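Local structure of BIFUNCTIONAL PROTEIN Proline utilization A (PutA) (Corynebacterium freiburgense, 5UX5) at residues T976-G981 with R1002-H1007; P1012-R1017 with N1035-I1040. The protein probably catalyses the two-step oxidation of proline to glutamate, pairing an FAD-dependent proline dehydrogenase with an NAD-dependent aldehyde dehydrogenase. One frame throughout, in Å; residues are numbered along the deposited sequence.

Contact 1 of 2, residues T976-G981 with R1002-H1007; sequences TLYVVG and RKLETH
The backbone of Arg1002 bonds to the residues on either side of Tyr978, its partner in strand 965-980: its N donates to Leu977 O at 2.9 Å, and its O accepts from Val979 N at the same length. A third bond, Leu1004 N to Val979 O (3.0 Å), carries the ladder on. This is parallel pairing in the beta-alpha-beta unit of strand 965-980, helix 984-997 and strand 1000-1003, and it is consistent with a Rossmann-like fold.

Tyr978 and Arg1002, paired across the ladder, send their side chains along each other on one face. With CG anti to its carbonyl carbon (chi1 -74°) and the chain extended beyond, Arg1002 runs beside the ring, CD 3.6 Å from Tyr978 CE1, and carries NH1 to the phenol oxygen. That bond is modelled implausibly short, so its exact length is doubtful. The long aliphatic stem and polar end of arginine suit this partly exposed place.

Val979 turns to the other sheet face, where it meets Phe987 and Leu990 of helix 984-997. Leu1004, buried, forks between two residues: CD1 lies 3.9 Å from Tyr978 CD1, and CD2 is 3.7 Å from Val980 CG2. Over one face of the Arg1002 guanidinium sits the Thr976 methyl, CG2 3.6 Å from NE.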
ATOM      1  N   THR A 976      19.360  26.767   7.790  1.00 33.77           N
ATOM      2  CA  THR A 976      20.427  27.683   7.429  1.00 32.40           C
ATOM      3  C   THR A 976      20.427  27.913   5.930  1.00 30.62           C
ATOM      4  O   THR A 976      20.449  26.948   5.154  1.00 29.16           O
ATOM      5  CB  THR A 976      21.799  27.133   7.839  1.00 35.89           C
ATOM      6  OG1 THR A 976      21.830  26.848   9.248  1.00 33.89           O
ATOM      7  CG2 THR A 976      22.862  28.157   7.516  1.00 45.58           C
ATOM      8  N   LEU A 977      20.478  29.187   5.538  1.00 29.86           N
ATOM      9  CA  LEU A 977      20.638  29.609   4.153  1.00 29.10           C
ATOM     10  C   LEU A 977      21.915  30.433   4.004  1.00 36.37           C
ATOM     11  O   LEU A 977      22.175  31.336   4.799  1.00 46.63           O
ATOM     12  CB  LEU A 977      19.418  30.402   3.662  1.00 31.96           C
ATOM     13  CG  LEU A 977      19.502  30.829   2.192  1.00 30.39           C
ATOM     14  CD1 LEU A 977      19.541  29.620   1.320  1.00 26.89           C
ATOM     15  CD2 LEU A 977      18.330  31.674   1.781  1.00 27.09           C
ATOM     16  N   TYR A 978      22.736  30.080   3.025  1.00 34.51           N
ATOM     17  CA  TYR A 978      23.951  30.813   2.713  1.00 36.68           C
ATOM     18  C   TYR A 978      23.675  31.857   1.638  1.00 40.66           C
ATOM     19  O   TYR A 978      22.908  31.614   0.698  1.00 45.77           O
ATOM     20  CB  TYR A 978      25.059  29.854   2.259  1.00 30.73           C
ATOM     21  CG  TYR A 978      25.622  29.043   3.408  1.00 32.01           C
ATOM     22  CD1 TYR A 978      26.629  29.568   4.216  1.00 32.95           C
ATOM     23  CD2 TYR A 978      25.153  27.756   3.690  1.00 31.57           C
ATOM     24  CE1 TYR A 978      27.145  28.859   5.272  1.00 34.64           C
ATOM     25  CE2 TYR A 978      25.677  27.012   4.762  1.00 33.17           C
ATOM     26  CZ  TYR A 978      26.678  27.572   5.549  1.00 42.12           C
ATOM     27  OH  TYR A 978      27.223  26.869   6.611  1.00 43.39           O
ATOM     28  N   VAL A 979      24.294  33.027   1.783  1.00 35.64           N
ATOM     29  CA  VAL A 979      24.040  34.161   0.901  1.00 41.52           C
ATOM     30  C   VAL A 979      25.358  34.604   0.278  1.00 45.58           C
ATOM     31  O   VAL A 979      26.341  34.826   0.993  1.00 44.96           O
ATOM     32  CB  VAL A 979      23.371  35.326   1.656  1.00 35.12           C
ATOM     33  CG1 VAL A 979      23.016  36.454   0.703  1.00 30.05           C
ATOM     34  CG2 VAL A 979      22.157  34.841   2.406  1.00 30.13           C
ATOM     35  N   VAL A 980      25.372  34.745  -1.044  1.00 38.33           N
ATOM     36  CA  VAL A 980      26.560  35.166  -1.775  1.00 36.19           C
ATOM     37  C   VAL A 980      26.287  36.475  -2.500  1.00 37.14           C
ATOM     38  O   VAL A 980      25.287  36.595  -3.220  1.00 38.83           O
ATOM     39  CB  VAL A 980      27.010  34.100  -2.778  1.00 35.96           C
ATOM     40  CG1 VAL A 980      28.234  34.606  -3.502  1.00 32.35           C
ATOM     41  CG2 VAL A 980      27.339  32.861  -2.049  1.00 46.02           C
ATOM     42  N   GLY A 981      27.150  37.460  -2.287  1.00 37.03           N
ATOM     43  CA  GLY A 981      27.015  38.744  -2.943  1.00 31.08           C
ATOM     44  C   GLY A 981      26.703  39.833  -1.944  1.00 35.00           C
ATOM     45  O   GLY A 981      26.400  39.581  -0.777  1.00 41.35           O
ATOM     46  N   ARG A1002      23.620  33.041   6.612  1.00 35.16           N
ATOM     47  CA  ARG A1002      25.073  33.082   6.763  1.00 39.54           C
ATOM     48  C   ARG A1002      25.679  33.655   5.493  1.00 44.26           C
ATOM     49  O   ARG A1002      25.454  33.108   4.405  1.00 45.95           O
ATOM     50  CB  ARG A1002      25.673  31.700   7.042  1.00 34.77           C
ATOM     51  CG  ARG A1002      25.437  31.178   8.411  1.00 35.64           C
ATOM     52  CD  ARG A1002      26.183  29.874   8.609  1.00 46.25           C
ATOM     53  NE  ARG A1002      25.621  29.089   9.706  1.00 54.01           N
ATOM     54  CZ  ARG A1002      25.765  27.774   9.826  1.00 56.33           C
ATOM     55  NH1 ARG A1002      26.457  27.111   8.910  1.00 65.23           N
ATOM     56  NH2 ARG A1002      25.217  27.120  10.846  1.00 48.50           N
ATOM     57  N   LYS A1003      26.410  34.771   5.630  1.00 41.78           N
ATOM     58  CA  LYS A1003      27.134  35.350   4.504  1.00 45.97           C
ATOM     59  C   LYS A1003      28.318  34.462   4.157  1.00 46.94           C
ATOM     60  O   LYS A1003      28.922  33.845   5.033  1.00 52.29           O
ATOM     61  CB  LYS A1003      27.597  36.775   4.816  1.00 51.20           C
ATOM     62  CG  LYS A1003      26.715  37.853   4.153  1.00 56.92           C
ATOM     63  CD  LYS A1003      27.037  39.250   4.660  1.00 66.96           C
ATOM     64  CE  LYS A1003      26.035  40.287   4.155  1.00 70.41           C
ATOM     65  NZ  LYS A1003      26.102  40.495   2.674  1.00 69.06           N
ATOM     66  N   LEU A1004      28.588  34.325   2.863  1.00 49.13           N
ATOM     67  CA  LEU A1004      29.547  33.352   2.361  1.00 48.07           C
ATOM     68  C   LEU A1004      30.462  34.028   1.357  1.00 60.42           C
ATOM     69  O   LEU A1004      29.988  34.732   0.460  1.00 60.02           O
ATOM     70  CB  LEU A1004      28.836  32.176   1.700  1.00 41.79           C
ATOM     71  CG  LEU A1004      29.680  31.009   1.188  1.00 36.76           C
ATOM     72  CD1 LEU A1004      30.044  30.018   2.295  1.00 34.45           C
ATOM     73  CD2 LEU A1004      28.919  30.338   0.089  1.00 32.29           C
ATOM     74  N   GLU A1005      31.763  33.811   1.505  1.00 70.97           N
ATOM     75  CA  GLU A1005      32.772  34.357   0.609  1.00 76.02           C
ATOM     76  C   GLU A1005      33.264  33.286  -0.366  1.00 84.64           C
ATOM     77  O   GLU A1005      32.925  32.099  -0.260  1.00 91.16           O
ATOM     78  CB  GLU A1005      33.943  34.910   1.425  1.00 77.04           C
ATOM     79  CG  GLU A1005      33.556  35.975   2.442  1.00 80.82           C
ATOM     80  CD  GLU A1005      34.008  37.373   2.022  1.00 77.84           C
ATOM     81  OE1 GLU A1005      33.251  38.069   1.296  1.00 68.28           O
ATOM     82  OE2 GLU A1005      35.135  37.762   2.412  1.00 77.52           O
ATOM     83  N   THR A1006      34.073  33.716  -1.336  1.00 81.26           N
ATOM     84  CA  THR A1006      34.763  32.751  -2.180  1.00 76.85           C
ATOM     85  C   THR A1006      35.773  31.997  -1.325  1.00 75.50           C
ATOM     86  O   THR A1006      36.441  32.585  -0.467  1.00 77.99           O
ATOM     87  CB  THR A1006      35.494  33.439  -3.341  1.00 74.31           C
ATOM     88  OG1 THR A1006      34.708  34.524  -3.853  1.00 76.77           O
ATOM     89  CG2 THR A1006      35.760  32.453  -4.470  1.00 72.12           C
ATOM     90  N   HIS A1007      35.886  30.692  -1.575  1.00 70.24           N
ATOM     91  CA  HIS A1007      36.807  29.798  -0.873  1.00 69.81           C
ATOM     92  C   HIS A1007      36.400  29.538   0.575  1.00 56.23           C
ATOM     93  O   HIS A1007      37.011  28.695   1.237  1.00 58.85           O
ATOM     94  CB  HIS A1007      38.250  30.332  -0.941  1.00 80.61           C
ATOM     95  CG  HIS A1007      38.815  30.340  -2.331  1.00 88.12           C
ATOM     96  ND1 HIS A1007      38.671  31.411  -3.188  1.00 85.94           N
ATOM     97  CD2 HIS A1007      39.498  29.392  -3.022  1.00 90.49           C
ATOM     98  CE1 HIS A1007      39.246  31.126  -4.344  1.00 88.80           C
ATOM     99  NE2 HIS A1007      39.757  29.908  -4.268  1.00 91.01           N
TER

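Contact 2 of 2, residues P1012-R1017 with N1035-I1040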
ATOM      1  N   PRO A1012      27.906  19.876   2.953  1.00 40.70           N
ATOM      2  CA  PRO A1012      27.164  19.221   1.866  1.00 35.21           C
ATOM      3  C   PRO A1012      25.670  19.511   1.967  1.00 36.77           C
ATOM      4  O   PRO A1012      25.105  19.602   3.062  1.00 30.81           O
ATOM      5  CB  PRO A1012      27.471  17.727   2.071  1.00 32.56           C
ATOM      6  CG  PRO A1012      28.817  17.704   2.802  1.00 34.20           C
ATOM      7  CD  PRO A1012      28.813  18.949   3.670  1.00 34.48           C
ATOM      8  N   HIS A1013      25.037  19.642   0.800  1.00 29.63           N
ATOM      9  CA  HIS A1013      23.593  19.819   0.629  1.00 29.34           C
ATOM     10  C   HIS A1013      23.081  21.175   1.111  1.00 33.14           C
ATOM     11  O   HIS A1013      21.885  21.332   1.394  1.00 32.82           O
ATOM     12  CB  HIS A1013      22.829  18.674   1.297  1.00 28.26           C
ATOM     13  CG  HIS A1013      23.433  17.345   0.993  1.00 43.62           C
ATOM     14  ND1 HIS A1013      24.086  16.587   1.944  1.00 50.08           N
ATOM     15  CD2 HIS A1013      23.598  16.697  -0.187  1.00 48.64           C
ATOM     16  CE1 HIS A1013      24.575  15.498   1.378  1.00 52.78           C
ATOM     17  NE2 HIS A1013      24.308  15.550   0.082  1.00 56.29           N
ATOM     18  N   SER A1014      23.956  22.170   1.157  1.00 28.81           N
ATOM     19  CA  SER A1014      23.549  23.516   1.501  1.00 31.03           C
ATOM     20  C   SER A1014      22.769  24.156   0.357  1.00 31.20           C
ATOM     21  O   SER A1014      22.858  23.753  -0.810  1.00 28.30           O
ATOM     22  CB  SER A1014      24.772  24.364   1.839  1.00 29.74           C
ATOM     23  OG  SER A1014      25.495  23.759   2.873  1.00 32.08           O
ATOM     24  N   ARG A1015      22.005  25.178   0.707  1.00 27.34           N
ATOM     25  CA  ARG A1015      21.375  26.056  -0.265  1.00 26.59           C
ATOM     26  C   ARG A1015      22.079  27.404  -0.190  1.00 34.57           C
ATOM     27  O   ARG A1015      22.282  27.936   0.906  1.00 35.13           O
ATOM     28  CB  ARG A1015      19.872  26.216   0.019  1.00 30.30           C
ATOM     29  CG  ARG A1015      18.958  25.046  -0.320  1.00 25.16           C
ATOM     30  CD  ARG A1015      17.532  25.366   0.051  1.00 24.66           C
ATOM     31  NE  ARG A1015      16.620  24.235  -0.089  1.00 34.04           N
ATOM     32  CZ  ARG A1015      15.342  24.254   0.292  1.00 32.34           C
ATOM     33  NH1 ARG A1015      14.821  25.335   0.854  1.00 30.09           N
ATOM     34  NH2 ARG A1015      14.573  23.192   0.128  1.00 23.20           N
ATOM     35  N   ILE A1016      22.474  27.944  -1.339  1.00 32.73           N
ATOM     36  CA  ILE A1016      23.242  29.183  -1.398  1.00 33.11           C
ATOM     37  C   ILE A1016      22.461  30.160  -2.253  1.00 35.12           C
ATOM     38  O   ILE A1016      22.214  29.884  -3.435  1.00 34.76           O
ATOM     39  CB  ILE A1016      24.652  28.956  -1.959  1.00 30.38           C
ATOM     40  CG1 ILE A1016      25.408  27.961  -1.097  1.00 31.70           C
ATOM     41  CG2 ILE A1016      25.403  30.195  -1.972  1.00 28.77           C
ATOM     42  CD1 ILE A1016      26.417  27.165  -1.888  1.00 34.68           C
ATOM     43  N   ARG A1017      22.019  31.271  -1.642  1.00 31.32           N
ATOM     44  CA  ARG A1017      21.254  32.297  -2.352  1.00 36.02           C
ATOM     45  C   ARG A1017      22.194  33.371  -2.890  1.00 35.02           C
ATOM     46  O   ARG A1017      23.035  33.899  -2.154  1.00 42.46           O
ATOM     47  CB  ARG A1017      20.205  32.937  -1.443  1.00 41.17           C
ATOM     48  CG  ARG A1017      19.153  33.763  -2.177  1.00 42.06           C
ATOM     49  CD  ARG A1017      18.293  32.869  -3.049  1.00 35.60           C
ATOM     50  NE  ARG A1017      17.163  33.562  -3.680  1.00 30.78           N
ATOM     51  CZ  ARG A1017      17.173  34.084  -4.904  1.00 27.94           C
ATOM     52  NH1 ARG A1017      18.254  34.026  -5.667  1.00 24.69           N
ATOM     53  NH2 ARG A1017      16.083  34.675  -5.371  1.00 29.87           N
ATOM     54  N   ASN A1035      29.740  18.625  -3.459  1.00 32.33           N
ATOM     55  CA  ASN A1035      29.061  18.201  -2.246  1.00 32.15           C
ATOM     56  C   ASN A1035      27.542  18.325  -2.323  1.00 30.72           C
ATOM     57  O   ASN A1035      26.876  18.340  -1.281  1.00 33.39           O
ATOM     58  CB  ASN A1035      29.611  18.945  -1.027  1.00 36.13           C
ATOM     59  CG  ASN A1035      29.258  20.431  -0.994  1.00 42.07           C
ATOM     60  OD1 ASN A1035      28.356  20.908  -1.686  1.00 41.27           O
ATOM     61  ND2 ASN A1035      29.979  21.171  -0.161  1.00 33.30           N
ATOM     62  N   GLY A1036      26.980  18.401  -3.530  1.00 34.95           N
ATOM     63  CA  GLY A1036      25.533  18.381  -3.723  1.00 37.51           C
ATOM     64  C   GLY A1036      24.728  19.555  -3.174  1.00 36.23           C
ATOM     65  O   GLY A1036      23.532  19.395  -2.904  1.00 39.56           O
ATOM     66  N   SER A1037      25.342  20.724  -2.999  1.00 32.58           N
ATOM     67  CA  SER A1037      24.620  21.937  -2.645  1.00 31.58           C
ATOM     68  C   SER A1037      24.028  22.587  -3.905  1.00 31.40           C
ATOM     69  O   SER A1037      24.299  22.178  -5.040  1.00 31.13           O
ATOM     70  CB  SER A1037      25.552  22.913  -1.923  1.00 28.67           C
ATOM     71  OG  SER A1037      26.175  22.324  -0.798  1.00 29.62           O
ATOM     72  N   VAL A1038      23.214  23.617  -3.709  1.00 26.42           N
ATOM     73  CA  VAL A1038      22.537  24.268  -4.823  1.00 25.70           C
ATOM     74  C   VAL A1038      22.688  25.781  -4.707  1.00 32.48           C
ATOM     75  O   VAL A1038      22.376  26.379  -3.671  1.00 43.62           O
ATOM     76  CB  VAL A1038      21.049  23.846  -4.906  1.00 27.27           C
ATOM     77  CG1 VAL A1038      20.312  24.162  -3.627  1.00 24.70           C
ATOM     78  CG2 VAL A1038      20.374  24.510  -6.088  1.00 24.20           C
ATOM     79  N   VAL A1039      23.198  26.387  -5.763  1.00 25.91           N
ATOM     80  CA  VAL A1039      23.373  27.822  -5.834  1.00 26.05           C
ATOM     81  C   VAL A1039      22.107  28.367  -6.484  1.00 25.56           C
ATOM     82  O   VAL A1039      21.865  28.113  -7.663  1.00 26.10           O
ATOM     83  CB  VAL A1039      24.630  28.180  -6.643  1.00 26.67           C
ATOM     84  CG1 VAL A1039      24.745  29.671  -6.858  1.00 30.11           C
ATOM     85  CG2 VAL A1039      25.875  27.637  -5.973  1.00 27.62           C
ATOM     86  N   ILE A1040      21.289  29.082  -5.712  1.00 25.04           N
ATOM     87  CA  ILE A1040      20.046  29.684  -6.196  1.00 29.56           C
ATOM     88  C   ILE A1040      20.403  31.062  -6.758  1.00 38.40           C
ATOM     89  O   ILE A1040      20.634  32.022  -6.011  1.00 35.56           O
ATOM     90  CB  ILE A1040      19.013  29.768  -5.072  1.00 28.32           C
ATOM     91  CG1 ILE A1040      18.810  28.363  -4.469  1.00 32.45           C
ATOM     92  CG2 ILE A1040      17.738  30.407  -5.552  1.00 23.71           C
ATOM     93  CD1 ILE A1040      18.191  28.339  -3.062  1.00 24.21           C
TER
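Ser1037 OG joins the two segments: it accepts a hydrogen bond from Ser1014 N at 3.0 Å and donates one to Asn1035 OD1 at 2.7 Å. The same OD1 takes the backbone N of Ser1037, completing an Asx turn, and both donors reach it from one face of the amide plane. Serine suits this buried spot because its small hydroxyl can bridge a backbone N and a side-chain carbonyl.

The turn lies between helix 1026-1035 and strand 1038-1040, in a second beta-alpha-beta unit. Gly1036 has a positive phi, which glycine adopts easily. Just before it, Asn1035 O receives His1013 N at 3.1 Å and lies over one face of the imidazole, offset toward the rim; His1013 NE2 itself is hydrogen-bonded to Asn892 ND2.

Beyond the turn the strands pair in parallel, with axes 23° apart. Ile1016 is at the middle of the ladder, its N bonded to Val1038 O (2.8 Å) and its O to Ile1040 N. Its CD1 meets Val1039 CG2, and both residues touch Ile1028 of the helix, where branched apolar chains fit. On the other face, Arg1015 CG lies alongside Val1038 CG1 at 3.7 Å, while its guanidinium goes on to Leu1056 O.

Arg1017, its chain bent at chi2 (66°), crosses Ile1040 at about a right angle. Ile1040 CG2 covers one face of the guanidinium, and NH1 donates to Ile1040 O at 3.1 Å from above the carbonyl plane. The group also forms a salt bridge with Glu1051 and hydrogen bonds to Gly1042 O and Pro1043 O. The Glu1051 carboxylate probably offsets its charge, and the carbonyl oxygens, as further acceptors, hold the guanidinium's rotation in this buried place.

In the fold
Contacts 1 and 2 are the strand pairings of successive beta-alpha-beta units that meet in one sheet: strand 965-980 takes strand 1000-1003 on one edge and strand 1015-1018 on the other, and strand 1038-1040 follows outside the latter. Tyr978 O with Arg1017 N, and Val980 N with Arg1017 O, probably hydrogen-bond the two, while Val980 packs on Ile1016. Both are partly buried. Contact 1 lies farther from the chain's centre, and its second segment runs out into exposed residues. Contact 2 reaches the aldehyde dehydrogenase region through Arg680 and Asn892. Contact 1 rests on ladder bonds and on packing around the Tyr978 ring and Leu1004, whereas contact 2 adds a serine-asparagine turn and a charged arginine network.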